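Local coordinates for protein cytochrome P450 (Bacillus megaterium, PDB 5L92) that binds a heme and the steroid corticosterone, and probably oxidises steroids as a cytochrome P450 monooxygenase, at residues W28-R33 against W316-R322; F198-I202 against D229-V233. One frame throughout, in Å; residues are numbered along the deposited sequence.

Interaction 1 (W28-R33 against W316-R322); sequences WYEEMR and WMGSAHR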
ATOM      1  N   TRP A  28       8.155   6.717 -19.083  1.00 30.61           N
ATOM      2  CA  TRP A  28       7.769   8.085 -18.751  1.00 30.83           C
ATOM      3  C   TRP A  28       8.588   8.646 -17.592  1.00 30.60           C
ATOM      4  O   TRP A  28       9.119   9.767 -17.682  1.00 31.56           O
ATOM      5  CB  TRP A  28       6.292   8.132 -18.399  1.00 30.73           C
ATOM      6  CG  TRP A  28       5.793   9.533 -18.050  1.00 31.26           C
ATOM      7  CD1 TRP A  28       5.895  10.663 -18.833  1.00 32.09           C
ATOM      8  CD2 TRP A  28       5.146   9.955 -16.830  1.00 31.57           C
ATOM      9  NE1 TRP A  28       5.340  11.748 -18.177  1.00 33.34           N
ATOM     10  CE2 TRP A  28       4.874  11.341 -16.953  1.00 32.97           C
ATOM     11  CE3 TRP A  28       4.764   9.299 -15.652  1.00 30.81           C
ATOM     12  CZ2 TRP A  28       4.209  12.064 -15.964  1.00 32.94           C
ATOM     13  CZ3 TRP A  28       4.117  10.022 -14.668  1.00 30.64           C
ATOM     14  CH2 TRP A  28       3.857  11.396 -14.826  1.00 33.12           C
ATOM     15  N   TYR A  29       8.640   7.908 -16.463  1.00 30.14           N
ATOM     16  CA  TYR A  29       9.473   8.314 -15.332  1.00 28.92           C
ATOM     17  C   TYR A  29      10.900   8.627 -15.783  1.00 30.29           C
ATOM     18  O   TYR A  29      11.496   9.627 -15.364  1.00 31.08           O
ATOM     19  CB  TYR A  29       9.530   7.211 -14.256  1.00 27.93           C
ATOM     20  CG  TYR A  29       8.257   6.800 -13.527  1.00 27.50           C
ATOM     21  CD1 TYR A  29       7.135   7.619 -13.470  1.00 27.23           C
ATOM     22  CD2 TYR A  29       8.211   5.580 -12.856  1.00 27.80           C
ATOM     23  CE1 TYR A  29       5.985   7.207 -12.798  1.00 27.26           C
ATOM     24  CE2 TYR A  29       7.091   5.167 -12.201  1.00 26.97           C
ATOM     25  CZ  TYR A  29       5.980   5.990 -12.149  1.00 26.46           C
ATOM     26  OH  TYR A  29       4.867   5.578 -11.475  1.00 24.24           O
ATOM     27  N   GLU A  30      11.490   7.734 -16.570  1.00 31.36           N
ATOM     28  CA  GLU A  30      12.875   7.913 -17.002  1.00 33.53           C
ATOM     29  C   GLU A  30      13.034   9.182 -17.833  1.00 34.87           C
ATOM     30  O   GLU A  30      13.939   9.989 -17.583  1.00 35.87           O
ATOM     31  CB  GLU A  30      13.329   6.697 -17.794  1.00 34.79           C
ATOM     32  CG  GLU A  30      14.740   6.795 -18.386  1.00 39.02           C
ATOM     33  CD  GLU A  30      15.110   5.530 -19.114  1.00 43.52           C
ATOM     34  OE1 GLU A  30      14.420   5.195 -20.103  1.00 47.71           O
ATOM     35  OE2 GLU A  30      16.059   4.852 -18.679  1.00 47.50           O
ATOM     36  N   GLU A  31      12.173   9.361 -18.836  1.00 34.47           N
ATOM     37  CA  GLU A  31      12.156  10.595 -19.613  1.00 37.61           C
ATOM     38  C   GLU A  31      12.200  11.819 -18.703  1.00 37.89           C
ATOM     39  O   GLU A  31      13.037  12.710 -18.885  1.00 38.82           O
ATOM     40  CB  GLU A  31      10.904  10.646 -20.508  1.00 38.50           C
ATOM     41  CG  GLU A  31      10.845  11.843 -21.483  1.00 45.30           C
ATOM     42  CD  GLU A  31      12.006  11.854 -22.481  1.00 52.75           C
ATOM     43  OE1 GLU A  31      12.482  10.763 -22.871  1.00 56.34           O
ATOM     44  OE2 GLU A  31      12.452  12.958 -22.863  1.00 57.67           O
ATOM     45  N   MET A  32      11.291  11.882 -17.721  1.00 35.13           N
ATOM     46  CA  MET A  32      11.190  13.067 -16.861  1.00 35.44           C
ATOM     47  C   MET A  32      12.408  13.207 -15.955  1.00 34.87           C
ATOM     48  O   MET A  32      12.927  14.312 -15.775  1.00 36.08           O
ATOM     49  CB  MET A  32       9.912  12.994 -16.009  1.00 33.41           C
ATOM     50  CG  MET A  32       8.616  13.039 -16.785  1.00 33.79           C
ATOM     51  SD  MET A  32       8.506  14.412 -17.942  1.00 43.94           S
ATOM     52  CE  MET A  32       8.154  13.606 -19.515  1.00 48.26           C
ATOM     53  N   ARG A  33      12.856  12.098 -15.347  1.00 33.82           N
ATOM     54  CA  ARG A  33      14.053  12.122 -14.508  1.00 34.90           C
ATOM     55  C   ARG A  33      15.230  12.749 -15.245  1.00 37.27           C
ATOM     56  O   ARG A  33      15.985  13.541 -14.673  1.00 39.84           O
ATOM     57  CB  ARG A  33      14.433  10.703 -14.056  1.00 33.87           C
ATOM     58  CG  ARG A  33      13.976  10.344 -12.671  1.00 32.48           C
ATOM     59  CD  ARG A  33      14.665   9.109 -12.080  1.00 31.13           C
ATOM     60  NE  ARG A  33      15.072   8.110 -13.059  1.00 31.53           N
ATOM     61  CZ  ARG A  33      14.275   7.207 -13.624  1.00 32.20           C
ATOM     62  NH1 ARG A  33      12.986   7.156 -13.323  1.00 29.89           N
ATOM     63  NH2 ARG A  33      14.776   6.359 -14.506  1.00 33.54           N
ATOM     64  N   TRP A 316       7.074  10.783  -6.710  1.00 24.26           N
ATOM     65  CA  TRP A 316       6.904   9.495  -7.364  1.00 24.48           C
ATOM     66  C   TRP A 316       7.966   8.518  -6.859  1.00 24.86           C
ATOM     67  O   TRP A 316       9.034   8.375  -7.456  1.00 24.29           O
ATOM     68  CB  TRP A 316       6.994   9.666  -8.871  1.00 24.90           C
ATOM     69  CG  TRP A 316       5.788  10.400  -9.485  1.00 24.89           C
ATOM     70  CD1 TRP A 316       5.645  11.742  -9.657  1.00 25.80           C
ATOM     71  CD2 TRP A 316       4.589   9.807  -9.994  1.00 25.83           C
ATOM     72  NE1 TRP A 316       4.440  12.026 -10.256  1.00 26.35           N
ATOM     73  CE2 TRP A 316       3.769  10.852 -10.473  1.00 25.99           C
ATOM     74  CE3 TRP A 316       4.148   8.492 -10.127  1.00 25.40           C
ATOM     75  CZ2 TRP A 316       2.521  10.621 -11.059  1.00 25.65           C
ATOM     76  CZ3 TRP A 316       2.901   8.253 -10.687  1.00 25.58           C
ATOM     77  CH2 TRP A 316       2.094   9.319 -11.150  1.00 25.84           C
ATOM     78  N   MET A 317       7.631   7.749  -5.826  1.00 23.60           N
ATOM     79  CA  MET A 317       8.601   6.758  -5.367  1.00 24.96           C
ATOM     80  C   MET A 317       8.919   5.755  -6.474  1.00 24.61           C
ATOM     81  O   MET A 317      10.072   5.341  -6.617  1.00 23.86           O
ATOM     82  CB  MET A 317       8.108   6.042  -4.117  1.00 25.20           C
ATOM     83  CG  MET A 317       7.973   6.994  -2.923  1.00 27.79           C
ATOM     84  SD  MET A 317       6.266   7.532  -2.765  1.00 26.12           S
ATOM     85  CE  MET A 317       5.649   6.025  -2.053  1.00 25.08           C
ATOM     86  N   GLY A 318       7.919   5.394  -7.297  1.00 24.22           N
ATOM     87  CA  GLY A 318       8.169   4.513  -8.426  1.00 25.09           C
ATOM     88  C   GLY A 318       9.256   5.015  -9.370  1.00 25.11           C
ATOM     89  O   GLY A 318      10.062   4.227  -9.887  1.00 25.73           O
ATOM     90  N   SER A 319       9.303   6.324  -9.599  1.00 24.75           N
ATOM     91  CA  SER A 319      10.370   6.932 -10.382  1.00 25.82           C
ATOM     92  C   SER A 319      11.699   6.966  -9.633  1.00 26.52           C
ATOM     93  O   SER A 319      12.748   6.617 -10.193  1.00 26.64           O
ATOM     94  CB  SER A 319       9.954   8.345 -10.779  1.00 25.37           C
ATOM     95  OG  SER A 319      10.901   8.916 -11.661  1.00 26.43           O
ATOM     96  N   ALA A 320      11.677   7.435  -8.384  1.00 24.77           N
ATOM     97  CA  ALA A 320      12.876   7.453  -7.555  1.00 25.86           C
ATOM     98  C   ALA A 320      13.552   6.091  -7.514  1.00 26.56           C
ATOM     99  O   ALA A 320      14.782   6.007  -7.406  1.00 27.53           O
ATOM    100  CB  ALA A 320      12.535   7.888  -6.127  1.00 25.81           C
ATOM    101  N   HIS A 321      12.756   5.012  -7.532  1.00 25.25           N
ATOM    102  CA  HIS A 321      13.261   3.658  -7.386  1.00 26.11           C
ATOM    103  C   HIS A 321      14.041   3.174  -8.607  1.00 26.49           C
ATOM    104  O   HIS A 321      14.660   2.102  -8.516  1.00 27.01           O
ATOM    105  CB  HIS A 321      12.104   2.703  -7.145  1.00 25.21           C
ATOM    106  CG  HIS A 321      11.484   2.821  -5.793  1.00 25.45           C
ATOM    107  ND1 HIS A 321      10.240   2.301  -5.500  1.00 24.52           N
ATOM    108  CD2 HIS A 321      11.922   3.426  -4.665  1.00 25.60           C
ATOM    109  CE1 HIS A 321       9.965   2.540  -4.231  1.00 24.56           C
ATOM    110  NE2 HIS A 321      10.957   3.235  -3.707  1.00 25.55           N
ATOM    111  N   ARG A 322      13.942   3.901  -9.733  1.00 26.90           N
ATOM    112  CA  ARG A 322      14.625   3.639 -10.992  1.00 29.89           C
ATOM    113  C   ARG A 322      15.729   4.666 -11.297  1.00 30.44           C
ATOM    114  O   ARG A 322      16.211   4.730 -12.425  1.00 31.63           O
ATOM    115  CB  ARG A 322      13.619   3.636 -12.146  1.00 31.21           C
ATOM    116  CG  ARG A 322      12.400   2.740 -12.025  1.00 31.19           C
ATOM    117  CD  ARG A 322      12.756   1.288 -12.095  1.00 31.34           C
ATOM    118  NE  ARG A 322      11.616   0.367 -12.129  1.00 28.37           N
ATOM    119  CZ  ARG A 322      11.230  -0.308 -13.211  1.00 28.57           C
ATOM    120  NH1 ARG A 322      11.864  -0.177 -14.370  1.00 31.23           N
ATOM    121  NH2 ARG A 322      10.227  -1.138 -13.131  1.00 25.87           N
TER
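The aromatic cluster of W28, Y29 and W316 sits where helix 26-33, the A helix of the P450 fold, packs on the turn that leads from strand 312-315 into the short helix 317-320. W28 and W316 form a T-shaped (edge-to-face) pair: the outer edge of W28's six-membered ring points at the face of W316, with CZ3 of W28 4.0 Å from CZ2 of W316 and the planes at 89°. With chi1 at -179°, the W28 indole swings beside its own carbonyl carbon, and its far ring comes up to the other tryptophan. W316 NE1 is hydrogen-bonded to OD1 of D48, and F50 stacks on the ring. Y29 reaches deeper, its phenol end passing beside W316 at an oblique tilt (Y29 OH to W316 CE3, 3.3 Å). Its hydroxyl is hydrogen-bonded to Q290, so this buried polar tip is satisfied. S319 lies over one face of the Y29 ring in a CH-pi contact, its CB 4.0 Å from the ring centroid. Packing against G318 is close as well, with Y29 CE2 3.6 Å from the backbone C of G318. One turn on, R33 bends at chi3 (-31°) and brings NH1 to S319 OG in a hydrogen bond of 3.2 Å, nearly in the guanidinium plane. S319 OG is also hydrogen-bonded to the backbone O of F50. The backbone C of R322 lies 3.6 Å above the R33 guanidinium plane, while R322's own guanidinium turns away to a salt bridge with E331. The arrangement is typical of the P450 beta-rich region, where the A helix covers the start of the K' helix just after a strand of the large sheet.

Interaction 2 (F198-I202 against D229-V233); sequences FYRII and DEEIV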
ATOM      1  N   PHE A 198     -17.744   1.555  11.958  1.00 31.36           N
ATOM      2  CA  PHE A 198     -16.817   1.484  13.078  1.00 32.33           C
ATOM      3  C   PHE A 198     -17.334   2.175  14.341  1.00 32.51           C
ATOM      4  O   PHE A 198     -16.880   1.846  15.437  1.00 33.10           O
ATOM      5  CB  PHE A 198     -15.450   2.043  12.666  1.00 32.29           C
ATOM      6  CG  PHE A 198     -14.564   1.002  12.018  1.00 32.19           C
ATOM      7  CD1 PHE A 198     -13.971   0.015  12.786  1.00 32.54           C
ATOM      8  CD2 PHE A 198     -14.382   0.987  10.650  1.00 31.40           C
ATOM      9  CE1 PHE A 198     -13.186  -0.974  12.214  1.00 33.26           C
ATOM     10  CE2 PHE A 198     -13.589   0.026  10.049  1.00 32.93           C
ATOM     11  CZ  PHE A 198     -12.991  -0.969  10.820  1.00 34.02           C
ATOM     12  N   TYR A 199     -18.256   3.127  14.236  1.00 31.28           N
ATOM     13  CA  TYR A 199     -18.862   3.629  15.466  1.00 33.63           C
ATOM     14  C   TYR A 199     -19.640   2.536  16.173  1.00 36.26           C
ATOM     15  O   TYR A 199     -19.605   2.444  17.402  1.00 37.89           O
ATOM     16  CB  TYR A 199     -19.761   4.826  15.180  1.00 31.93           C
ATOM     17  CG  TYR A 199     -18.962   6.102  15.094  1.00 30.15           C
ATOM     18  CD1 TYR A 199     -18.297   6.579  16.209  1.00 30.92           C
ATOM     19  CD2 TYR A 199     -18.855   6.817  13.914  1.00 30.65           C
ATOM     20  CE1 TYR A 199     -17.575   7.723  16.169  1.00 32.30           C
ATOM     21  CE2 TYR A 199     -18.130   7.992  13.866  1.00 31.73           C
ATOM     22  CZ  TYR A 199     -17.491   8.437  15.005  1.00 31.77           C
ATOM     23  OH  TYR A 199     -16.729   9.581  15.020  1.00 32.53           O
ATOM     24  N   ARG A 200     -20.325   1.679  15.414  1.00 34.99           N
ATOM     25  CA  ARG A 200     -20.986   0.529  16.027  1.00 36.87           C
ATOM     26  C   ARG A 200     -19.968  -0.405  16.675  1.00 37.25           C
ATOM     27  O   ARG A 200     -20.088  -0.745  17.854  1.00 37.96           O
ATOM     28  CB  ARG A 200     -21.836  -0.200  14.990  1.00 36.27           C
ATOM     29  CG  ARG A 200     -22.651  -1.359  15.549  1.00 39.45           C
ATOM     30  CD  ARG A 200     -23.590  -1.934  14.517  1.00 41.78           C
ATOM     31  NE  ARG A 200     -22.952  -2.245  13.250  1.00 50.25           N
ATOM     32  CZ  ARG A 200     -22.185  -3.308  13.025  1.00 53.75           C
ATOM     33  NH1 ARG A 200     -21.920  -4.192  13.994  1.00 52.76           N
ATOM     34  NH2 ARG A 200     -21.671  -3.481  11.816  1.00 52.13           N
ATOM     35  N   ILE A 201     -18.928  -0.784  15.970  1.00 34.88           N
ATOM     36  CA  ILE A 201     -17.902  -1.615  16.551  1.00 34.30           C
ATOM     37  C   ILE A 201     -17.390  -1.056  17.888  1.00 36.83           C
ATOM     38  O   ILE A 201     -17.204  -1.760  18.841  1.00 38.52           O
ATOM     39  CB  ILE A 201     -16.705  -1.760  15.601  1.00 34.27           C
ATOM     40  CG1 ILE A 201     -17.119  -2.369  14.290  1.00 33.73           C
ATOM     41  CG2 ILE A 201     -15.629  -2.580  16.240  1.00 32.53           C
ATOM     42  CD1 ILE A 201     -17.682  -3.726  14.416  1.00 35.04           C
ATOM     43  N   ILE A 202     -17.150   0.228  17.922  1.00 36.42           N
ATOM     44  CA  ILE A 202     -16.654   0.896  19.104  1.00 39.35           C
ATOM     45  C   ILE A 202     -17.625   0.703  20.289  1.00 42.25           C
ATOM     46  O   ILE A 202     -17.222   0.375  21.378  1.00 44.06           O
ATOM     47  CB  ILE A 202     -16.314   2.359  18.773  1.00 38.26           C
ATOM     48  CG1 ILE A 202     -15.154   2.422  17.804  1.00 39.86           C
ATOM     49  CG2 ILE A 202     -15.960   3.176  19.981  1.00 46.16           C
ATOM     50  CD1 ILE A 202     -14.928   3.793  17.227  1.00 40.18           C
ATOM     51  N   ASP A 229     -13.076   9.511  19.918  1.00 41.97           N
ATOM     52  CA  ASP A 229     -13.634   8.348  19.258  1.00 41.51           C
ATOM     53  C   ASP A 229     -13.510   8.451  17.751  1.00 37.97           C
ATOM     54  O   ASP A 229     -13.264   7.436  17.093  1.00 35.62           O
ATOM     55  CB  ASP A 229     -15.090   8.152  19.644  1.00 41.27           C
ATOM     56  CG  ASP A 229     -15.243   7.556  21.018  1.00 46.42           C
ATOM     57  OD1 ASP A 229     -14.250   7.058  21.584  1.00 47.62           O
ATOM     58  OD2 ASP A 229     -16.370   7.571  21.543  1.00 49.25           O
ATOM     59  N   GLU A 230     -13.688   9.654  17.188  1.00 38.45           N
ATOM     60  CA  GLU A 230     -13.479   9.840  15.759  1.00 38.54           C
ATOM     61  C   GLU A 230     -12.066   9.423  15.368  1.00 37.45           C
ATOM     62  O   GLU A 230     -11.844   8.902  14.266  1.00 35.75           O
ATOM     63  CB  GLU A 230     -13.739  11.306  15.367  1.00 38.14           C
ATOM     64  CG  GLU A 230     -13.744  11.591  13.848  1.00 41.85           C
ATOM     65  CD  GLU A 230     -13.850  13.065  13.506  1.00 41.50           C
ATOM     66  OE1 GLU A 230     -13.407  13.908  14.310  1.00 44.79           O
ATOM     67  OE2 GLU A 230     -14.371  13.381  12.426  1.00 42.73           O
ATOM     68  N   GLU A 231     -11.096   9.662  16.250  1.00 37.91           N
ATOM     69  CA  GLU A 231      -9.710   9.327  15.932  1.00 37.96           C
ATOM     70  C   GLU A 231      -9.506   7.815  15.917  1.00 35.99           C
ATOM     71  O   GLU A 231      -8.809   7.283  15.040  1.00 34.37           O
ATOM     72  CB  GLU A 231      -8.776  10.018  16.917  1.00 40.71           C
ATOM     73  CG  GLU A 231      -8.491  11.468  16.511  1.00 40.72           C
ATOM     74  CD  GLU A 231      -7.817  12.318  17.596  1.00 46.31           C
ATOM     75  OE1 GLU A 231      -7.510  11.787  18.681  1.00 50.19           O
ATOM     76  OE2 GLU A 231      -7.595  13.524  17.357  1.00 45.72           O
ATOM     77  N   ILE A 232     -10.166   7.102  16.829  1.00 36.03           N
ATOM     78  CA  ILE A 232     -10.095   5.650  16.809  1.00 35.64           C
ATOM     79  C   ILE A 232     -10.756   5.104  15.549  1.00 34.63           C
ATOM     80  O   ILE A 232     -10.225   4.194  14.895  1.00 34.18           O
ATOM     81  CB  ILE A 232     -10.722   5.067  18.093  1.00 35.60           C
ATOM     82  CG1 ILE A 232     -10.011   5.652  19.311  1.00 36.59           C
ATOM     83  CG2 ILE A 232     -10.656   3.509  18.077  1.00 35.65           C
ATOM     84  CD1 ILE A 232     -10.482   5.104  20.606  1.00 42.36           C
ATOM     85  N   VAL A 233     -11.915   5.653  15.181  1.00 34.16           N
ATOM     86  CA  VAL A 233     -12.569   5.257  13.936  1.00 34.00           C
ATOM     87  C   VAL A 233     -11.650   5.516  12.744  1.00 34.23           C
ATOM     88  O   VAL A 233     -11.493   4.660  11.872  1.00 32.77           O
ATOM     89  CB  VAL A 233     -13.921   5.975  13.788  1.00 34.54           C
ATOM     90  CG1 VAL A 233     -14.477   5.870  12.363  1.00 32.57           C
ATOM     91  CG2 VAL A 233     -14.923   5.351  14.748  1.00 33.13           C
TER
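Over the centre of one face of the Y199 ring rests a methyl group, V233 CG2, 3.8 Å from the centroid and 11° off the ring normal, a CH-pi contact made almost head-on. At the edge of the same ring, near its plane, CE1 of Y199 meets CB of D229 at 4.3 Å. The phenol end runs on to E230, where Y199 OH lies 3.3 Å from E230 CA and also brushes CB. Y199 has CG beside its backbone N (chi1 -83°), which lays the ring across the first turn of helix 229-245. F198 behaves differently: its CB touches V233 CG2 at 3.9 Å, but the phenyl ring turns away along helix 229-245 to S236, I237 and L240. This is the crossing of the G helix (177-207) over the N-terminal end of the long central helix of the P450 fold; the short segments are 9.9 Å apart at their axes, and their directions make an angle of 114°. V233 sits at the middle of the crossing, its CG2 near both the Y199 ring and F198 CB. With a serine in place of Y199 the ring would be gone, and V233 CG2 would probably lose its flat cover while a gap opened beside D229 and E230. On the inner side I202 extends CD1 toward the backbone O of D229, 4.0 Å away, and to I232 CG2; its modelled distance to V233 CG2 is doubtful. L218 of helix 213-222 touches both I202 and I232, closing that flank with apolar side chains. D229 sends its carboxylate to a salt bridge with R206, a further turn along the G helix.

How the interactions relate
The two contacts lie on opposite sides of the chain's centre, their own centres about 39 Å apart and their nearest atoms about 22 Å apart, and they do not touch. Along the chain interaction 2 is nested inside the loop that interaction 1 closes by joining 28-33 to 316-322. They share no helix or strand. Interaction 1 borders the five-stranded mixed sheet, whereas interaction 2 belongs to the helical part, where helix 177-207 crosses helix 229-245. Between them lies the heme with its corticosterone: M317, within segment 316-322, touches the heme, and helix 229-245 supplies steroid-pocket residues beyond interaction 2. Each contact thus ties peripheral helices to elements that reach the active site.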